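Local coordinates for translation initiation factor eIF-2B (Pyrococcus horikoshii, PDB 1VB5), which probably catalyses the exchange of GDP for GTP on initiation factor 2 during archaeal translation initiation, at residues B[216-220]-B[221-225]; B[267-271]-B[272-276]. One frame throughout, in Å; residues are numbered along the deposited sequence.

Both contacts are local turns at neighbouring places on one mixed sheet: contact 1 follows strand 214-217, contact 2 follows the last strand, 267-269, and strand 261-264 runs between the two. Their centres lie about 10 Å apart, with contact 1 about 9 Å and contact 2 about 18 Å from the centre of the chain. Phe223 of contact 1 joins them through its ring: Phe223 CE2 packs on Ile275 CG1 at 4.1 Å, and Phe223 CZ meets Val269 CG1 at the same distance of 4.1 Å. Strand 267-269 and the tail after it thus both pack, through Val269 and Ile275, against the loop that follows strand 214-217.

Contact 1. Residues B[216-220]-B[221-225]; sequences VAAET and YKFHP
Two successive i to i+3 bonds, Lys222 N to Glu219 O (2.8 Å) and Phe223 N to Thr220 O (3.1 Å), wind the chain into a short 3-10 turn just beyond strand 214-217. On one side of the turn Glu219 and Tyr221 run alongside each other, carboxylate and ring planes 27° apart, with Glu219 CB 3.5 Å from Tyr221 CE2. The Glu219 chain has CG anti to the carbonyl carbon (chi1 -68°) and is bent by the rotation about CB-CG (chi2 89°), which turns the carboxylate back toward Lys222. There Glu219 OE1 and Lys222 NZ form a salt bridge at 3.3 Å, whose hydrogen bond is weak. Glu219 OE2 is bonded instead to Thr121 OG1 of helix 120-131, so its two oxygens serve different partners. Extended beyond CG, Lys222 carries its ammonium back to the strand, where a water accepts from Lys222 NZ (2.7 Å) and donates to Ala217 O (2.6 Å). The Phe223 ring offers its edge to the carbonyls of Ala218 and Glu219, in the ring plane, Phe223 CE1 standing 3.5 Å from Ala218 O. Tyr221 OH is buried with no polar partner in the model, and the Tyr221 side chain also touches Met92 and Ser64. With an alanine at Tyr221, Glu219 would probably lose the ring along its flank, and a gap would open toward Met92. The arrangement is a strand exit in a Rossmann-like alpha/beta fold: parallel strand 214-217 ends, and the 3-10 turn redirects the chain beside helices 78-106 and 63-71.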
loop_
_atom_site.group_PDB
_atom_site.type_symbol
_atom_site.label_atom_id
_atom_site.label_comp_id
_atom_site.label_asym_id
_atom_site.label_seq_id
_atom_site.Cartn_x
_atom_site.Cartn_y
_atom_site.Cartn_z
ATOM N N VAL B 216 18.132 -0.549 -5.845
ATOM C CA VAL B 216 17.928 0.803 -5.357
ATOM C C VAL B 216 18.880 1.736 -6.100
ATOM O O VAL B 216 20.068 1.448 -6.216
ATOM C CB VAL B 216 18.219 0.889 -3.845
ATOM C CG1 VAL B 216 18.125 2.343 -3.374
ATOM C CG2 VAL B 216 17.241 0.007 -3.084
ATOM N N ALA B 217 18.351 2.837 -6.620
ATOM C CA ALA B 217 19.173 3.802 -7.343
ATOM C C ALA B 217 19.452 4.981 -6.425
ATOM O O ALA B 217 18.531 5.700 -6.033
ATOM C CB ALA B 217 18.445 4.277 -8.597
ATOM N N ALA B 218 20.718 5.178 -6.077
ATOM C CA ALA B 218 21.076 6.280 -5.195
ATOM C C ALA B 218 22.458 6.843 -5.487
ATOM O O ALA B 218 23.455 6.132 -5.400
ATOM C CB ALA B 218 21.007 5.824 -3.744
ATOM N N GLU B 219 22.518 8.123 -5.843
ATOM C CA GLU B 219 23.804 8.747 -6.104
ATOM C C GLU B 219 24.547 8.796 -4.774
ATOM O O GLU B 219 23.932 8.778 -3.705
ATOM C CB GLU B 219 23.639 10.171 -6.656
ATOM C CG GLU B 219 23.036 10.233 -8.049
ATOM C CD GLU B 219 21.515 10.299 -8.039
ATOM O OE1 GLU B 219 20.903 9.916 -7.021
ATOM O OE2 GLU B 219 20.931 10.727 -9.059
ATOM N N THR B 220 25.870 8.854 -4.854
ATOM C CA THR B 220 26.721 8.903 -3.677
ATOM C C THR B 220 26.383 10.017 -2.679
ATOM O O THR B 220 26.582 9.853 -1.475
ATOM C CB THR B 220 28.201 9.011 -4.120
ATOM O OG1 THR B 220 28.675 7.704 -4.470
ATOM C CG2 THR B 220 29.064 9.600 -3.030
ATOM N N TYR B 221 25.869 11.144 -3.159
ATOM C CA TYR B 221 25.541 12.230 -2.243
ATOM C C TYR B 221 24.265 11.926 -1.453
ATOM O O TYR B 221 23.799 12.752 -0.671
ATOM C CB TYR B 221 25.435 13.573 -2.993
ATOM C CG TYR B 221 24.304 13.685 -3.991
ATOM C CD1 TYR B 221 22.992 13.907 -3.568
ATOM C CD2 TYR B 221 24.541 13.551 -5.357
ATOM C CE1 TYR B 221 21.945 13.989 -4.481
ATOM C CE2 TYR B 221 23.500 13.629 -6.280
ATOM C CZ TYR B 221 22.206 13.846 -5.833
ATOM O OH TYR B 221 21.168 13.901 -6.740
ATOM N N LYS B 222 23.715 10.729 -1.650
ATOM C CA LYS B 222 22.516 10.321 -0.918
ATOM C C LYS B 222 22.887 9.346 0.196
ATOM O O LYS B 222 22.029 8.890 0.954
ATOM C CB LYS B 222 21.488 9.695 -1.866
ATOM C CG LYS B 222 20.847 10.718 -2.788
ATOM C CD LYS B 222 19.875 10.091 -3.770
ATOM C CE LYS B 222 19.048 11.165 -4.466
ATOM N NZ LYS B 222 18.062 10.574 -5.410
ATOM N N PHE B 223 24.176 9.027 0.284
ATOM C CA PHE B 223 24.678 8.135 1.326
ATOM C C PHE B 223 24.999 8.999 2.545
ATOM O O PHE B 223 25.764 9.960 2.438
ATOM C CB PHE B 223 25.962 7.424 0.868
ATOM C CG PHE B 223 25.734 6.294 -0.104
ATOM C CD1 PHE B 223 25.074 6.510 -1.307
ATOM C CD2 PHE B 223 26.212 5.016 0.178
ATOM C CE1 PHE B 223 24.894 5.468 -2.226
ATOM C CE2 PHE B 223 26.038 3.969 -0.730
ATOM C CZ PHE B 223 25.376 4.199 -1.938
ATOM N N HIS B 224 24.404 8.684 3.695
ATOM C CA HIS B 224 24.682 9.456 4.901
ATOM C C HIS B 224 25.877 8.775 5.564
ATOM O O HIS B 224 25.886 7.554 5.759
ATOM C CB HIS B 224 23.474 9.458 5.835
ATOM C CG HIS B 224 23.549 10.495 6.910
ATOM N ND1 HIS B 224 22.721 11.598 6.941
ATOM C CD2 HIS B 224 24.358 10.602 7.988
ATOM C CE1 HIS B 224 23.017 12.339 7.994
ATOM N NE2 HIS B 224 24.007 11.756 8.646
ATOM N N PRO B 225 26.906 9.555 5.922
ATOM C CA PRO B 225 28.115 9.014 6.547
ATOM C C PRO B 225 28.089 8.583 8.007
ATOM O O PRO B 225 28.954 7.818 8.430
ATOM C CB PRO B 225 29.136 10.122 6.307
ATOM C CG PRO B 225 28.299 11.353 6.461
ATOM C CD PRO B 225 27.045 11.003 5.676
HETATM O O HOH W 1 17.576 8.121 -6.319
#

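Contact 2. Residues B[267-271]-B[272-276]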
loop_
_atom_site.group_PDB
_atom_site.type_symbol
_atom_site.label_atom_id
_atom_site.label_comp_id
_atom_site.label_asym_id
_atom_site.label_seq_id
_atom_site.Cartn_x
_atom_site.Cartn_y
_atom_site.Cartn_z
ATOM N N GLY B 267 29.097 2.902 -9.887
ATOM C CA GLY B 267 28.860 1.493 -10.145
ATOM C C GLY B 267 27.861 0.928 -9.151
ATOM O O GLY B 267 27.432 1.615 -8.226
ATOM N N ILE B 268 27.484 -0.329 -9.341
ATOM C CA ILE B 268 26.529 -0.967 -8.447
ATOM C C ILE B 268 27.238 -1.529 -7.215
ATOM O O ILE B 268 28.093 -2.405 -7.320
ATOM C CB ILE B 268 25.772 -2.092 -9.179
ATOM C CG1 ILE B 268 25.096 -1.512 -10.428
ATOM C CG2 ILE B 268 24.756 -2.738 -8.237
ATOM C CD1 ILE B 268 24.340 -2.519 -11.279
ATOM N N VAL B 269 26.881 -0.993 -6.054
ATOM C CA VAL B 269 27.453 -1.402 -4.777
ATOM C C VAL B 269 26.550 -2.431 -4.063
ATOM O O VAL B 269 25.323 -2.398 -4.201
ATOM C CB VAL B 269 27.644 -0.156 -3.864
ATOM C CG1 VAL B 269 26.398 0.695 -3.879
ATOM C CG2 VAL B 269 27.915 -0.569 -2.450
ATOM N N ILE B 270 27.168 -3.331 -3.303
ATOM C CA ILE B 270 26.443 -4.359 -2.565
ATOM C C ILE B 270 26.375 -4.028 -1.072
ATOM O O ILE B 270 27.392 -4.052 -0.374
ATOM C CB ILE B 270 27.128 -5.727 -2.704
ATOM C CG1 ILE B 270 27.296 -6.080 -4.181
ATOM C CG2 ILE B 270 26.305 -6.792 -1.977
ATOM C CD1 ILE B 270 27.974 -7.420 -4.421
ATOM N N PRO B 271 25.178 -3.706 -0.559
ATOM C CA PRO B 271 25.110 -3.393 0.871
ATOM C C PRO B 271 25.163 -4.693 1.678
ATOM O O PRO B 271 24.788 -5.754 1.178
ATOM C CB PRO B 271 23.769 -2.684 1.002
ATOM C CG PRO B 271 22.917 -3.453 0.015
ATOM C CD PRO B 271 23.849 -3.616 -1.189
ATOM N N PRO B 272 25.644 -4.629 2.929
ATOM C CA PRO B 272 26.128 -3.421 3.599
ATOM C C PRO B 272 27.654 -3.316 3.534
ATOM O O PRO B 272 28.232 -2.286 3.876
ATOM C CB PRO B 272 25.650 -3.632 5.025
ATOM C CG PRO B 272 25.974 -5.084 5.221
ATOM C CD PRO B 272 25.490 -5.728 3.903
ATOM N N ARG B 273 28.301 -4.388 3.098
ATOM C CA ARG B 273 29.761 -4.430 3.023
ATOM C C ARG B 273 30.452 -3.324 2.218
ATOM O O ARG B 273 31.460 -2.779 2.661
ATOM C CB ARG B 273 30.199 -5.801 2.505
ATOM C CG ARG B 273 30.140 -6.873 3.574
ATOM C CD ARG B 273 31.416 -6.847 4.396
ATOM N NE ARG B 273 31.205 -7.321 5.754
ATOM C CZ ARG B 273 32.143 -7.894 6.498
ATOM N NH1 ARG B 273 33.368 -8.074 6.017
ATOM N NH2 ARG B 273 31.848 -8.287 7.725
ATOM N N ASP B 274 29.920 -2.987 1.049
ATOM C CA ASP B 274 30.547 -1.948 0.233
ATOM C C ASP B 274 30.196 -0.542 0.701
ATOM O O ASP B 274 30.750 0.441 0.212
ATOM C CB ASP B 274 30.156 -2.105 -1.236
ATOM C CG ASP B 274 30.529 -3.453 -1.800
ATOM O OD1 ASP B 274 31.299 -4.185 -1.141
ATOM O OD2 ASP B 274 30.058 -3.780 -2.913
ATOM N N ILE B 275 29.271 -0.449 1.647
ATOM C CA ILE B 275 28.855 0.839 2.187
ATOM C C ILE B 275 29.747 1.143 3.379
ATOM O O ILE B 275 29.446 0.761 4.510
ATOM C CB ILE B 275 27.391 0.791 2.649
ATOM C CG1 ILE B 275 26.493 0.502 1.445
ATOM C CG2 ILE B 275 27.016 2.096 3.333
ATOM C CD1 ILE B 275 25.038 0.389 1.785
ATOM N N GLN B 276 30.853 1.827 3.132
ATOM C CA GLN B 276 31.770 2.130 4.214
ATOM C C GLN B 276 32.133 3.602 4.208
ATOM O O GLN B 276 31.759 4.288 5.184
ATOM C CB GLN B 276 33.019 1.255 4.077
ATOM C CG GLN B 276 32.683 -0.219 3.828
ATOM C CD GLN B 276 33.906 -1.114 3.733
ATOM O OE1 GLN B 276 34.623 -1.311 4.717
ATOM N NE2 GLN B 276 34.150 -1.662 2.542
ATOM O OXT GLN B 276 32.768 4.051 3.229
#
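Ile270 and Asp274 exchange two hydrogen bonds, one through the side chain and one through the backbone. Ile270 N donates a hydrogen bond to Asp274 OD2 (3.0 Å, 163° at the hydrogen), reaching the oxygen from above the carboxylate plane. In return Asp274 N donates to Ile270 O (3.1 Å). Asp274 CG stands beside its own backbone N and anti to its carbonyl carbon (chi1 -58°), an orientation that directs the carboxylate back at Ile270; Asp274 OD2 also lies 3.5 Å from Ile270 CB. Within the tail, Ile275 N bonds Pro272 O at 3.1 Å and closes a type I beta turn.

The peptide between Pro271 and Pro272 is cis, which bends the chain and brings Pro271 CA and Pro272 CA to 2.9 Å. Apolar contact joins Ile275 to the buried Pro271: the end of the Ile275 chain reaches the proline ring, with Ile275 CD1 only 3.4 Å from Pro271 CB, a tight fit. Ile262 of strand 261-264 touches both residues, and Trp256 packs on both prolines.

The chemistry, a cis proline, paired polar bonds and an apolar contact, is consistent with a fold-back that keeps residues 272-275 near the end of strand 267-269; the backbone N-H at Asp274 OD2 would probably favour an ionised carboxylate.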